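Local coordinates for uncharacterized protein (Sus scrofa, PDB 5BNF) that belongs to the ADP-ribosyl cyclase family and is the porcine form of CD38, at residues R16-Y21 and Q35-A40; T42-S47 and E56-L61; F95-T100 and V138-L143; C112-V115 and I120-E123; V176-L181 and N211-I216. All blocks are in the same frame, centred on the assembly; numbering follows the deposited sequence.

Contact 1: residues R16-Y21 and Q35-A40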
# COMPACT_ATOMS: atom_id res chain seq x y z
N ARG A 16 0.49 14.98 13.32
CA ARG A 16 -0.65 14.60 14.14
C ARG A 16 -0.92 13.11 14.01
O ARG A 16 -0.87 12.36 15.00
CB ARG A 16 -1.90 15.36 13.70
CG ARG A 16 -3.17 14.78 14.28
CD ARG A 16 -4.33 14.89 13.30
NE ARG A 16 -5.32 15.88 13.72
CZ ARG A 16 -5.70 16.91 12.97
NH1 ARG A 16 -5.15 17.10 11.78
NH2 ARG A 16 -6.62 17.76 13.42
N ARG A 17 -1.22 12.68 12.79
CA ARG A 17 -1.52 11.29 12.50
C ARG A 17 -0.53 10.35 13.15
O ARG A 17 -0.93 9.39 13.82
CB ARG A 17 -1.54 11.05 10.99
CG ARG A 17 -2.71 11.70 10.27
CD ARG A 17 -2.85 11.16 8.85
NE ARG A 17 -4.01 11.73 8.17
CZ ARG A 17 -4.37 11.42 6.93
NH1 ARG A 17 -3.65 10.56 6.23
NH2 ARG A 17 -5.44 11.99 6.39
N CYS A 18 0.75 10.61 12.97
CA CYS A 18 1.78 9.76 13.56
C CYS A 18 1.59 9.56 15.06
O CYS A 18 1.57 8.43 15.54
CB CYS A 18 3.16 10.34 13.29
SG CYS A 18 4.51 9.44 14.12
N TYR A 19 1.46 10.65 15.81
CA TYR A 19 1.27 10.52 17.24
C TYR A 19 0.01 9.73 17.54
O TYR A 19 0.06 8.73 18.26
CB TYR A 19 1.21 11.90 17.91
CG TYR A 19 2.59 12.48 18.18
CD1 TYR A 19 3.54 11.74 18.88
CD2 TYR A 19 2.94 13.75 17.72
CE1 TYR A 19 4.82 12.25 19.12
CE2 TYR A 19 4.21 14.27 17.96
CZ TYR A 19 5.15 13.51 18.66
OH TYR A 19 6.41 14.01 18.89
N THR A 20 -1.11 10.15 16.98
CA THR A 20 -2.37 9.44 17.20
C THR A 20 -2.20 7.94 16.99
O THR A 20 -2.90 7.13 17.60
CB THR A 20 -3.46 9.96 16.27
OG1 THR A 20 -3.69 11.35 16.52
CG2 THR A 20 -4.75 9.19 16.49
N TYR A 21 -1.26 7.56 16.13
CA TYR A 21 -1.02 6.15 15.84
C TYR A 21 -0.25 5.43 16.95
O TYR A 21 -0.65 4.35 17.38
CB TYR A 21 -0.25 5.99 14.52
CG TYR A 21 -0.17 4.55 14.04
CD1 TYR A 21 -1.24 3.95 13.39
CD2 TYR A 21 0.98 3.79 14.26
CE1 TYR A 21 -1.17 2.61 12.96
CE2 TYR A 21 1.06 2.46 13.83
CZ TYR A 21 -0.02 1.88 13.18
OH TYR A 21 0.07 0.59 12.74
N GLN A 35 8.23 13.33 15.41
CA GLN A 35 8.92 14.46 14.79
C GLN A 35 10.07 13.96 13.91
O GLN A 35 10.33 14.52 12.85
CB GLN A 35 9.44 15.43 15.86
CG GLN A 35 10.56 16.37 15.41
CD GLN A 35 10.21 17.22 14.19
OE1 GLN A 35 9.14 17.84 14.13
NE2 GLN A 35 11.12 17.27 13.23
N LYS A 36 10.74 12.90 14.36
CA LYS A 36 11.84 12.32 13.61
C LYS A 36 11.31 11.81 12.28
O LYS A 36 11.91 12.01 11.23
CB LYS A 36 12.45 11.16 14.39
CG LYS A 36 13.95 11.23 14.58
CD LYS A 36 14.32 10.95 16.03
CE LYS A 36 13.82 9.59 16.49
NZ LYS A 36 14.07 9.38 17.95
N ILE A 37 10.16 11.13 12.34
CA ILE A 37 9.52 10.57 11.16
C ILE A 37 9.17 11.69 10.18
O ILE A 37 9.56 11.64 9.02
CB ILE A 37 8.23 9.80 11.53
CG1 ILE A 37 8.56 8.60 12.43
CG2 ILE A 37 7.53 9.31 10.28
CD1 ILE A 37 9.32 7.49 11.74
N LYS A 38 8.43 12.68 10.66
CA LYS A 38 8.01 13.82 9.84
C LYS A 38 9.18 14.46 9.12
O LYS A 38 9.06 14.88 7.96
CB LYS A 38 7.31 14.86 10.72
CG LYS A 38 7.23 16.24 10.09
CD LYS A 38 6.84 17.29 11.12
CE LYS A 38 7.35 18.67 10.71
NZ LYS A 38 7.10 19.69 11.76
N LYS A 39 10.30 14.56 9.81
CA LYS A 39 11.50 15.15 9.24
C LYS A 39 11.98 14.32 8.07
O LYS A 39 12.31 14.85 7.01
CB LYS A 39 12.61 15.23 10.30
CG LYS A 39 13.88 15.89 9.81
CD LYS A 39 13.65 17.35 9.48
CE LYS A 39 14.93 18.00 8.96
NZ LYS A 39 14.67 19.40 8.53
N ALA A 40 12.02 13.01 8.26
CA ALA A 40 12.46 12.08 7.22
C ALA A 40 11.54 12.10 6.00
O ALA A 40 12.00 12.12 4.85
CB ALA A 40 12.51 10.69 7.79
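Cys18 and Ile37 face each other across helices 10-25 and 34-45, each with CB directed at the other helix. Their CA atoms are 8.1 Å apart. The Cys18 sulfur lies anti to its own backbone N (chi1 174°), which carries it toward the second helix. There SG comes alongside the CG1 branch of Ile37 at 4.5 Å, a loose apolar contact. SG is also bonded to Cys34, the first residue of helix 34-45. One turn on, Ile37 meets Leu61 and Leu64 of helix 59-64, so it is held between two helices. Tyr19 takes a different route. Its CB does not aim at the partner helix, but CG stands anti to the carbonyl carbon (chi1 -82°), and the long ring brings the phenol end across. OH stops 4.0 Å from the backbone N of Gln35, with that N set obliquely to the ring. No hydrogen bond results. The Gln35 side chain turns its amide away. The two segments bury just 115 Å² together and share no hydrogen bond. Their chemistry is therefore light packing beside a covalent link, and the Cys18-Cys34 disulfide is the strong tie between the two helices.

Contact 2: residues T42-S47 and E56-L61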
# COMPACT_ATOMS: atom_id res chain seq x y z
N THR A 42 9.49 14.50 4.95
CA THR A 42 9.73 15.78 4.30
C THR A 42 11.11 15.88 3.64
O THR A 42 11.23 16.33 2.50
CB THR A 42 9.59 16.93 5.32
OG1 THR A 42 8.28 16.89 5.90
CG2 THR A 42 9.78 18.26 4.63
N ASP A 43 12.15 15.46 4.35
CA ASP A 43 13.51 15.51 3.82
C ASP A 43 13.66 14.70 2.55
O ASP A 43 14.52 14.99 1.71
CB ASP A 43 14.50 15.00 4.85
CG ASP A 43 14.73 16.00 5.96
OD1 ASP A 43 13.98 17.00 6.02
OD2 ASP A 43 15.66 15.78 6.77
N ALA A 44 12.82 13.69 2.41
CA ALA A 44 12.86 12.81 1.26
C ALA A 44 12.47 13.43 -0.08
O ALA A 44 12.92 12.97 -1.13
CB ALA A 44 11.98 11.59 1.53
N PHE A 45 11.64 14.48 -0.05
CA PHE A 45 11.17 15.08 -1.29
C PHE A 45 11.28 16.59 -1.43
O PHE A 45 11.39 17.12 -2.54
CB PHE A 45 9.72 14.67 -1.52
CG PHE A 45 8.74 15.34 -0.59
CD1 PHE A 45 8.25 16.61 -0.88
CD2 PHE A 45 8.30 14.70 0.57
CE1 PHE A 45 7.34 17.24 -0.03
CE2 PHE A 45 7.38 15.33 1.43
CZ PHE A 45 6.90 16.60 1.13
N ILE A 46 11.23 17.29 -0.30
CA ILE A 46 11.31 18.75 -0.30
C ILE A 46 12.49 19.26 -1.12
O ILE A 46 13.59 18.71 -1.08
CB ILE A 46 11.40 19.28 1.16
CG1 ILE A 46 10.32 20.33 1.40
CG2 ILE A 46 12.76 19.89 1.42
CD1 ILE A 46 8.91 19.79 1.35
N SER A 47 12.23 20.32 -1.89
CA SER A 47 13.22 20.96 -2.75
C SER A 47 13.90 20.03 -3.75
O SER A 47 15.04 20.25 -4.14
CB SER A 47 14.29 21.65 -1.90
OG SER A 47 15.23 20.71 -1.42
N GLU A 56 15.32 4.69 -2.78
CA GLU A 56 16.36 5.06 -1.83
C GLU A 56 16.08 6.34 -1.04
O GLU A 56 16.44 6.42 0.14
CB GLU A 56 17.69 5.23 -2.56
CG GLU A 56 18.30 3.94 -3.13
CD GLU A 56 17.40 3.24 -4.14
OE1 GLU A 56 16.64 3.92 -4.85
OE2 GLU A 56 17.47 2.00 -4.23
N ASP A 57 15.45 7.32 -1.67
CA ASP A 57 15.16 8.58 -0.98
C ASP A 57 14.32 8.35 0.27
O ASP A 57 14.21 9.23 1.11
CB ASP A 57 14.42 9.56 -1.90
CG ASP A 57 15.22 9.93 -3.13
OD1 ASP A 57 16.45 10.10 -3.02
OD2 ASP A 57 14.63 10.07 -4.22
N TYR A 58 13.72 7.16 0.38
CA TYR A 58 12.89 6.86 1.54
C TYR A 58 13.53 5.89 2.54
O TYR A 58 12.87 5.46 3.49
CB TYR A 58 11.55 6.29 1.09
CG TYR A 58 10.59 7.29 0.49
CD1 TYR A 58 10.11 8.37 1.22
CD2 TYR A 58 10.12 7.13 -0.81
CE1 TYR A 58 9.17 9.25 0.69
CE2 TYR A 58 9.18 8.00 -1.36
CZ TYR A 58 8.71 9.06 -0.61
OH TYR A 58 7.80 9.93 -1.17
N ASP A 59 14.80 5.54 2.34
CA ASP A 59 15.46 4.62 3.26
C ASP A 59 15.24 5.05 4.71
O ASP A 59 14.60 4.35 5.49
CB ASP A 59 16.96 4.53 2.97
CG ASP A 59 17.26 3.87 1.64
OD1 ASP A 59 16.40 3.11 1.14
OD2 ASP A 59 18.36 4.08 1.10
N LEU A 60 15.75 6.23 5.05
CA LEU A 60 15.60 6.76 6.39
C LEU A 60 14.17 6.59 6.88
O LEU A 60 13.93 6.08 7.98
CB LEU A 60 15.98 8.25 6.39
CG LEU A 60 16.13 9.04 7.70
CD1 LEU A 60 14.85 8.97 8.50
CD2 LEU A 60 17.27 8.48 8.52
N LEU A 61 13.21 7.02 6.07
CA LEU A 61 11.81 6.93 6.45
C LEU A 61 11.31 5.50 6.66
O LEU A 61 10.56 5.24 7.59
CB LEU A 61 10.94 7.63 5.40
CG LEU A 61 9.44 7.68 5.73
CD1 LEU A 61 9.22 8.38 7.05
CD2 LEU A 61 8.72 8.39 4.61
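Ala44 sets its methyl group against the turn formed by Asp57 and Tyr58. The backbones come close here, with the CA atoms of Ala44 and Asp57 5.3 Å apart. Ala44 CB lies 3.3 Å from the carbonyl O of Asp57. It also meets the ring of Tyr58 obliquely, 3.7 Å from CD1 and only slightly farther from CE1. In return, Asp57 CB packs 3.8 Å from Ala44 O. Tyr58 has CG anti to its carbonyl carbon (chi1 -73°), and this brings the ring back beside Ala44 although its CB does not point there.

The next shell fixes these groups. Tyr58 OH gives a hydrogen bond to Phe135 O and receives one from Trp111 NE1, so the hydroxyl is held on two counts. The ring meets Phe139 edge-to-face. Asp57 turns OD2 to the backbone N of Arg54. Lys48 NZ bonds to Ala44 O, and it also forms a long, weak ion pair with Asp57 OD1. Behind Ala44, Thr42 O accepts from both Phe45 N and Ile46 N. That same oxygen lies 3.9 Å above one face of the Phe45 ring, toward its rim. On the other segment, Asp59 N bonds to Glu56 O at 2.9 Å, just as the chain passes from a 3-10 turn into helix 59-64.

No hydrogen bond joins the two segments directly. The small methyl is consistent with the close backbone approach, while Asp57 OD2 and the Tyr58 hydroxyl find their hydrogen bonds outside the two segments.

Contact 3: residues F95-T100 and V138-L143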
# COMPACT_ATOMS: atom_id res chain seq x y z
N PHE A 95 -4.33 -6.21 9.73
CA PHE A 95 -3.56 -5.19 9.03
C PHE A 95 -3.57 -5.10 7.52
O PHE A 95 -3.10 -6.01 6.83
CB PHE A 95 -2.10 -5.27 9.48
CG PHE A 95 -1.89 -5.02 10.94
CD1 PHE A 95 -1.49 -3.77 11.40
CD2 PHE A 95 -2.09 -6.04 11.86
CE1 PHE A 95 -1.30 -3.54 12.77
CE2 PHE A 95 -1.90 -5.82 13.23
CZ PHE A 95 -1.51 -4.57 13.68
N THR A 96 -4.11 -3.99 7.00
CA THR A 96 -4.09 -3.73 5.56
C THR A 96 -2.99 -2.68 5.47
O THR A 96 -2.61 -2.12 6.50
CB THR A 96 -5.42 -3.14 5.07
OG1 THR A 96 -5.68 -1.89 5.73
CG2 THR A 96 -6.56 -4.10 5.34
N LEU A 97 -2.46 -2.40 4.29
CA LEU A 97 -1.38 -1.41 4.20
C LEU A 97 -1.70 -0.09 4.91
O LEU A 97 -0.84 0.49 5.57
CB LEU A 97 -1.01 -1.15 2.73
CG LEU A 97 0.20 -0.23 2.48
CD1 LEU A 97 1.38 -0.65 3.33
CD2 LEU A 97 0.57 -0.28 1.01
N GLU A 98 -2.94 0.37 4.79
CA GLU A 98 -3.35 1.62 5.42
C GLU A 98 -3.47 1.57 6.95
O GLU A 98 -3.69 2.60 7.58
CB GLU A 98 -4.68 2.11 4.84
CG GLU A 98 -4.67 2.35 3.34
CD GLU A 98 -4.47 1.07 2.56
OE1 GLU A 98 -5.22 0.11 2.80
OE2 GLU A 98 -3.56 1.04 1.70
N ASN A 99 -3.35 0.38 7.54
CA ASN A 99 -3.45 0.27 8.99
C ASN A 99 -2.07 0.26 9.65
O ASN A 99 -1.97 0.23 10.88
CB ASN A 99 -4.24 -0.97 9.40
CG ASN A 99 -5.68 -0.92 8.93
OD1 ASN A 99 -6.37 0.07 9.12
ND2 ASN A 99 -6.15 -2.01 8.32
N THR A 100 -1.02 0.28 8.84
CA THR A 100 0.34 0.30 9.37
C THR A 100 0.67 1.75 9.65
O THR A 100 -0.01 2.65 9.15
CB THR A 100 1.35 -0.25 8.37
OG1 THR A 100 1.38 0.59 7.21
CG2 THR A 100 0.97 -1.66 7.96
N VAL A 138 6.20 6.37 -5.81
CA VAL A 138 7.34 5.62 -5.35
C VAL A 138 7.14 5.22 -3.90
O VAL A 138 7.44 4.10 -3.51
CB VAL A 138 8.63 6.42 -5.49
CG1 VAL A 138 9.74 5.78 -4.67
CG2 VAL A 138 9.02 6.48 -6.97
N PHE A 139 6.61 6.14 -3.12
CA PHE A 139 6.34 5.87 -1.73
C PHE A 139 5.43 4.64 -1.63
O PHE A 139 5.82 3.59 -1.14
CB PHE A 139 5.65 7.06 -1.09
CG PHE A 139 5.16 6.78 0.29
CD1 PHE A 139 6.05 6.70 1.34
CD2 PHE A 139 3.81 6.54 0.53
CE1 PHE A 139 5.60 6.38 2.63
CE2 PHE A 139 3.36 6.23 1.81
CZ PHE A 139 4.25 6.15 2.86
N TRP A 140 4.20 4.80 -2.11
CA TRP A 140 3.23 3.72 -2.06
C TRP A 140 3.71 2.42 -2.68
O TRP A 140 3.39 1.34 -2.19
CB TRP A 140 1.92 4.17 -2.71
CG TRP A 140 1.21 5.20 -1.88
CD1 TRP A 140 1.04 6.51 -2.18
CD2 TRP A 140 0.59 4.99 -0.61
NE1 TRP A 140 0.34 7.14 -1.18
CE2 TRP A 140 0.05 6.22 -0.20
CE3 TRP A 140 0.44 3.87 0.22
CZ2 TRP A 140 -0.63 6.38 1.00
CZ3 TRP A 140 -0.24 4.03 1.42
CH2 TRP A 140 -0.77 5.27 1.80
N ASN A 141 4.50 2.52 -3.74
CA ASN A 141 5.04 1.35 -4.41
C ASN A 141 6.00 0.62 -3.49
O ASN A 141 5.99 -0.61 -3.42
CB ASN A 141 5.78 1.76 -5.67
CG ASN A 141 5.34 0.98 -6.87
OD1 ASN A 141 5.58 -0.22 -6.98
ND2 ASN A 141 4.66 1.67 -7.79
N LEU A 142 6.83 1.38 -2.77
CA LEU A 142 7.80 0.81 -1.85
C LEU A 142 7.13 0.25 -0.58
O LEU A 142 7.49 -0.82 -0.10
CB LEU A 142 8.82 1.87 -1.46
CG LEU A 142 9.84 1.49 -0.38
CD1 LEU A 142 10.58 0.21 -0.79
CD2 LEU A 142 10.81 2.65 -0.18
N LEU A 143 6.15 0.97 -0.06
CA LEU A 143 5.44 0.55 1.14
C LEU A 143 4.80 -0.81 0.90
O LEU A 143 4.90 -1.72 1.72
CB LEU A 143 4.37 1.57 1.51
CG LEU A 143 3.95 1.50 2.98
CD1 LEU A 143 5.21 1.62 3.84
CD2 LEU A 143 2.95 2.60 3.31
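Leu97 and Leu143 both place CG anti to the backbone N, with chi1 at -175° and -158°, and this extends the two side chains toward each other. They meet at a slant. Leu97 CD1 presses on Leu143 CG at 3.4 Å, tighter than usual for two carbons, and lies 3.6 Å from Leu143 CD2. The other methyl of Leu97, CD2, comes to the edge of the Trp140 ring, near its plane, 4.2 Å from CE3. Trp140 starts from a CB that does not aim at the loop, but its large ring reaches it.

The indole is backed from its own helix. Phe139 CE2 stands 3.8 Å above the centre of one indole face. Phe139 in turn packs on Trp111, Phe41 and Tyr58. Glu98 sits by the far end of the indole, with OE2 4.5 Å from Trp140 CZ3 and oblique to the ring. Its OE1 has a weak hydrogen bond to Trp77 NE1.

The loop is held in shape by Thr100. Its OG1 donates to Leu97 O at 2.8 Å, within the carbonyl plane, and Thr100 N bonds to the same oxygen. OG1 also accepts from Gly103 N. Leu97 further touches Ser144 and Phe147, while Leu143 meets Leu102 and Met62. Near the spatial centre of the molecule, residues 97-99 thus form a 3-10 turn that packs on helix 135-149 and leads into a threonine N-cap at the start of helix 101-106.

Contact 4: residues C112-V115 and I120-E123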
# COMPACT_ATOMS: atom_id res chain seq x y z
N CYS A 112 4.78 16.71 -3.02
CA CYS A 112 5.86 16.85 -3.98
C CYS A 112 6.56 18.17 -3.73
O CYS A 112 5.94 19.16 -3.32
CB CYS A 112 5.35 16.79 -5.42
SG CYS A 112 4.33 18.18 -6.00
N GLY A 113 7.87 18.17 -3.94
CA GLY A 113 8.65 19.36 -3.72
C GLY A 113 8.88 20.13 -5.00
O GLY A 113 8.16 19.96 -5.98
N LYS A 114 9.92 20.95 -4.98
CA LYS A 114 10.27 21.77 -6.12
C LYS A 114 11.71 22.27 -5.96
O LYS A 114 12.08 22.74 -4.88
CB LYS A 114 9.30 22.95 -6.19
CG LYS A 114 9.57 23.96 -7.27
CD LYS A 114 8.48 25.03 -7.23
CE LYS A 114 8.73 26.14 -8.24
NZ LYS A 114 7.63 27.14 -8.19
N VAL A 115 12.51 22.15 -7.01
CA VAL A 115 13.89 22.61 -6.97
C VAL A 115 13.94 24.09 -6.66
O VAL A 115 13.28 24.90 -7.31
CB VAL A 115 14.62 22.35 -8.32
CG1 VAL A 115 15.93 23.10 -8.36
CG2 VAL A 115 14.89 20.86 -8.48
N ILE A 120 6.50 22.73 0.15
CA ILE A 120 5.73 21.83 -0.70
C ILE A 120 5.10 22.62 -1.84
O ILE A 120 4.98 23.84 -1.76
CB ILE A 120 4.59 21.15 0.10
CG1 ILE A 120 3.65 22.22 0.66
CG2 ILE A 120 5.17 20.32 1.23
CD1 ILE A 120 2.49 21.68 1.50
N ASN A 121 4.68 21.94 -2.90
CA ASN A 121 4.04 22.60 -4.02
C ASN A 121 2.55 22.29 -3.96
O ASN A 121 2.13 21.16 -4.21
CB ASN A 121 4.61 22.10 -5.35
CG ASN A 121 4.10 22.90 -6.53
OD1 ASN A 121 2.92 23.25 -6.59
ND2 ASN A 121 4.98 23.18 -7.49
N LEU A 122 1.76 23.30 -3.63
CA LEU A 122 0.31 23.13 -3.51
C LEU A 122 -0.38 23.20 -4.85
O LEU A 122 -1.49 22.69 -5.02
CB LEU A 122 -0.25 24.21 -2.58
CG LEU A 122 0.26 24.21 -1.14
CD1 LEU A 122 -0.23 25.47 -0.43
CD2 LEU A 122 -0.24 22.97 -0.42
N GLU A 123 0.28 23.83 -5.81
CA GLU A 123 -0.25 23.99 -7.15
C GLU A 123 -0.61 22.67 -7.83
O GLU A 123 -1.76 22.43 -8.17
CB GLU A 123 0.76 24.75 -8.00
CG GLU A 123 0.38 24.96 -9.45
CD GLU A 123 1.60 25.25 -10.31
OE1 GLU A 123 2.39 24.31 -10.57
OE2 GLU A 123 1.79 26.42 -10.70
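Asn121 lays its CB against Cys112, 4.0 Å from SG and 3.8 Å from the carbonyl O. The carbonyl O of Gly113 is a little farther from the same CB. CG stands anti to the backbone N (chi1 -172°), so the amide continues out toward Lys114. At the tip the two branches part. ND2 lies 4.0 Å from Lys114 CD, where the extended lysine chain passes at a slant. OD1 turns to the backbone ahead of it and accepts from Ser124 N, just past the segment. It also takes a bent, weak hydrogen bond from Glu123 N at 2.8 Å, which makes a weakly closed Asx turn.

The backbone supplies the main polar link. Asn121 N donates to Cys112 O at 3.1 Å with an N-H...O angle of 154°, and the N lies almost in line with the C=O bond. Asn121 O is taken by Ser6 OG. Ile120 packs on Ser6 and Phe10 near the N-terminus and on Ile46 after helix 34-45. Cys112 SG is joined to Cys125. One backbone hydrogen bond therefore pairs the two arms of this loop, while the nearby disulfide ties Cys112 covalently to the chain just beyond Glu123.

Contact 5: residues V176-L181 and N211-I216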
# COMPACT_ATOMS: atom_id res chain seq x y z
N VAL A 176 3.09 -6.02 -8.20
CA VAL A 176 4.07 -5.85 -7.15
C VAL A 176 3.93 -6.78 -5.95
O VAL A 176 4.74 -7.68 -5.75
CB VAL A 176 4.06 -4.40 -6.63
CG1 VAL A 176 4.99 -4.27 -5.44
CG2 VAL A 176 4.48 -3.46 -7.74
N GLU A 177 2.89 -6.56 -5.15
CA GLU A 177 2.66 -7.34 -3.94
C GLU A 177 2.72 -8.85 -4.06
O GLU A 177 3.54 -9.47 -3.39
CB GLU A 177 1.35 -6.89 -3.29
CG GLU A 177 1.41 -5.44 -2.88
CD GLU A 177 0.07 -4.88 -2.47
OE1 GLU A 177 -0.92 -5.11 -3.19
OE2 GLU A 177 0.00 -4.18 -1.44
N VAL A 178 1.89 -9.47 -4.89
CA VAL A 178 1.91 -10.93 -5.01
C VAL A 178 3.32 -11.50 -5.20
O VAL A 178 3.65 -12.52 -4.61
CB VAL A 178 1.06 -11.47 -6.20
CG1 VAL A 178 0.64 -12.91 -5.91
CG2 VAL A 178 -0.14 -10.61 -6.42
N HIS A 179 4.12 -10.85 -6.03
CA HIS A 179 5.48 -11.31 -6.32
C HIS A 179 6.46 -11.08 -5.18
O HIS A 179 7.49 -11.72 -5.12
CB HIS A 179 6.03 -10.63 -7.58
CG HIS A 179 5.21 -10.88 -8.80
ND1 HIS A 179 5.26 -12.07 -9.51
CD2 HIS A 179 4.26 -10.13 -9.42
CE1 HIS A 179 4.39 -12.03 -10.49
NE2 HIS A 179 3.77 -10.87 -10.46
N SER A 180 6.14 -10.17 -4.27
CA SER A 180 7.02 -9.90 -3.15
C SER A 180 6.75 -10.78 -1.94
O SER A 180 7.41 -10.64 -0.91
CB SER A 180 6.94 -8.42 -2.75
OG SER A 180 7.53 -7.59 -3.74
N LEU A 181 5.78 -11.67 -2.04
CA LEU A 181 5.48 -12.57 -0.92
C LEU A 181 6.62 -13.57 -0.80
O LEU A 181 7.07 -14.14 -1.80
CB LEU A 181 4.16 -13.30 -1.15
CG LEU A 181 2.91 -12.42 -1.13
CD1 LEU A 181 1.73 -13.19 -1.67
CD2 LEU A 181 2.65 -11.96 0.29
N ASN A 211 -7.32 -17.57 -12.02
CA ASN A 211 -6.42 -18.65 -12.37
C ASN A 211 -5.03 -18.06 -12.62
O ASN A 211 -4.02 -18.71 -12.39
CB ASN A 211 -6.90 -19.39 -13.62
CG ASN A 211 -5.94 -20.47 -14.05
OD1 ASN A 211 -5.85 -21.52 -13.42
ND2 ASN A 211 -5.21 -20.22 -15.13
N GLU A 212 -4.99 -16.81 -13.08
CA GLU A 212 -3.70 -16.17 -13.32
C GLU A 212 -2.98 -15.99 -12.00
O GLU A 212 -1.76 -16.14 -11.92
CB GLU A 212 -3.87 -14.82 -14.00
CG GLU A 212 -4.41 -14.89 -15.40
CD GLU A 212 -4.47 -13.52 -16.05
OE1 GLU A 212 -5.14 -12.63 -15.49
OE2 GLU A 212 -3.85 -13.35 -17.12
N LEU A 213 -3.76 -15.67 -10.96
CA LEU A 213 -3.20 -15.47 -9.62
C LEU A 213 -2.72 -16.81 -9.07
O LEU A 213 -1.64 -16.91 -8.50
CB LEU A 213 -4.26 -14.88 -8.68
CG LEU A 213 -3.91 -14.84 -7.18
CD1 LEU A 213 -2.59 -14.11 -6.97
CD2 LEU A 213 -5.04 -14.16 -6.40
N GLN A 214 -3.55 -17.83 -9.24
CA GLN A 214 -3.21 -19.17 -8.78
C GLN A 214 -1.88 -19.66 -9.38
O GLN A 214 -1.02 -20.17 -8.66
CB GLN A 214 -4.35 -20.12 -9.12
CG GLN A 214 -3.95 -21.59 -9.15
CD GLN A 214 -4.70 -22.42 -8.14
OE1 GLN A 214 -5.93 -22.43 -8.13
NE2 GLN A 214 -3.97 -23.11 -7.28
N LEU A 215 -1.71 -19.51 -10.69
CA LEU A 215 -0.47 -19.96 -11.33
C LEU A 215 0.74 -19.24 -10.76
O LEU A 215 1.80 -19.82 -10.59
CB LEU A 215 -0.55 -19.77 -12.84
CG LEU A 215 -1.08 -20.95 -13.66
CD1 LEU A 215 -2.19 -21.70 -12.92
CD2 LEU A 215 -1.58 -20.43 -14.99
N ILE A 216 0.58 -17.96 -10.45
CA ILE A 216 1.67 -17.21 -9.86
C ILE A 216 2.09 -17.89 -8.56
O ILE A 216 3.26 -18.16 -8.34
CB ILE A 216 1.24 -15.77 -9.52
CG1 ILE A 216 1.12 -14.94 -10.81
CG2 ILE A 216 2.23 -15.16 -8.53
CD1 ILE A 216 0.55 -13.54 -10.60
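His179, whose ring meets Ile216, has its carbonyl O held by Lys220 NZ, which also reaches Leu181 O weakly. Within the same turn, Ser180 N bonds to Glu177 O at 2.8 Å. The Ser180 N-H leans only weakly to Val176 O as well, and that oxygen draws further weak bonds from His179 N and Ser180 OG.

Across the contact the chemistry is apolar. Val178 CG1 is the central atom. It lies 3.6 Å from Leu213 CD1 and 3.8 Å from Ile216 CG2. It points there because CG1 is anti to the backbone N (chi1 -155°). Val178 and Leu213 approach at a slant, whereas Val178 and Ile216 cross at about a right angle.

The two helices belong to successive beta-alpha-beta crossovers of the parallel sheet. Helix 172-180 leads from strand 153-160 to strand 186-194, and helix 208-219 leads on to strand 223-229. Their local axes pass 11.1 Å apart, and their directions differ by 30°, as befits neighbouring helices running the same way.

Ile216 divides its two ends between two partners. While CG2 meets Val178, CD1 reaches the His179 ring, 4.1 Å from CE1 and almost as near NE2. The approach to the ring is oblique, and the two side chains cross at about a right angle. Phe167 fills in from a loop and touches Val178, Leu213 and Ile216. Leu213 also packs on Phe224 of strand 223-229.

Overall arrangement
Contacts 1 and 2 share helix 34-45 and touch through Ala40 and Ile37 against helix 59-64. Centre to centre, contact 2 lies about 14 Å from contacts 1 and 4, and meets the latter through Phe45 and Ile46. Contact 3 is nearest the chain's centre. Its helix 135-149 receives Tyr58 of contact 2 and packs Asn141 on Val176 of contact 5, while Tyr21 of contact 1 bonds to Asn99. Contact 5 lies about 36 Å from contact 4 and 33 Å from contact 1, centre to centre. Along the chain contacts 1, 2, 3 and 5 follow in series, with contact 4 between the segments of contact 3. Helix 135-149 thus touches the helical part and the helices beside the parallel sheet.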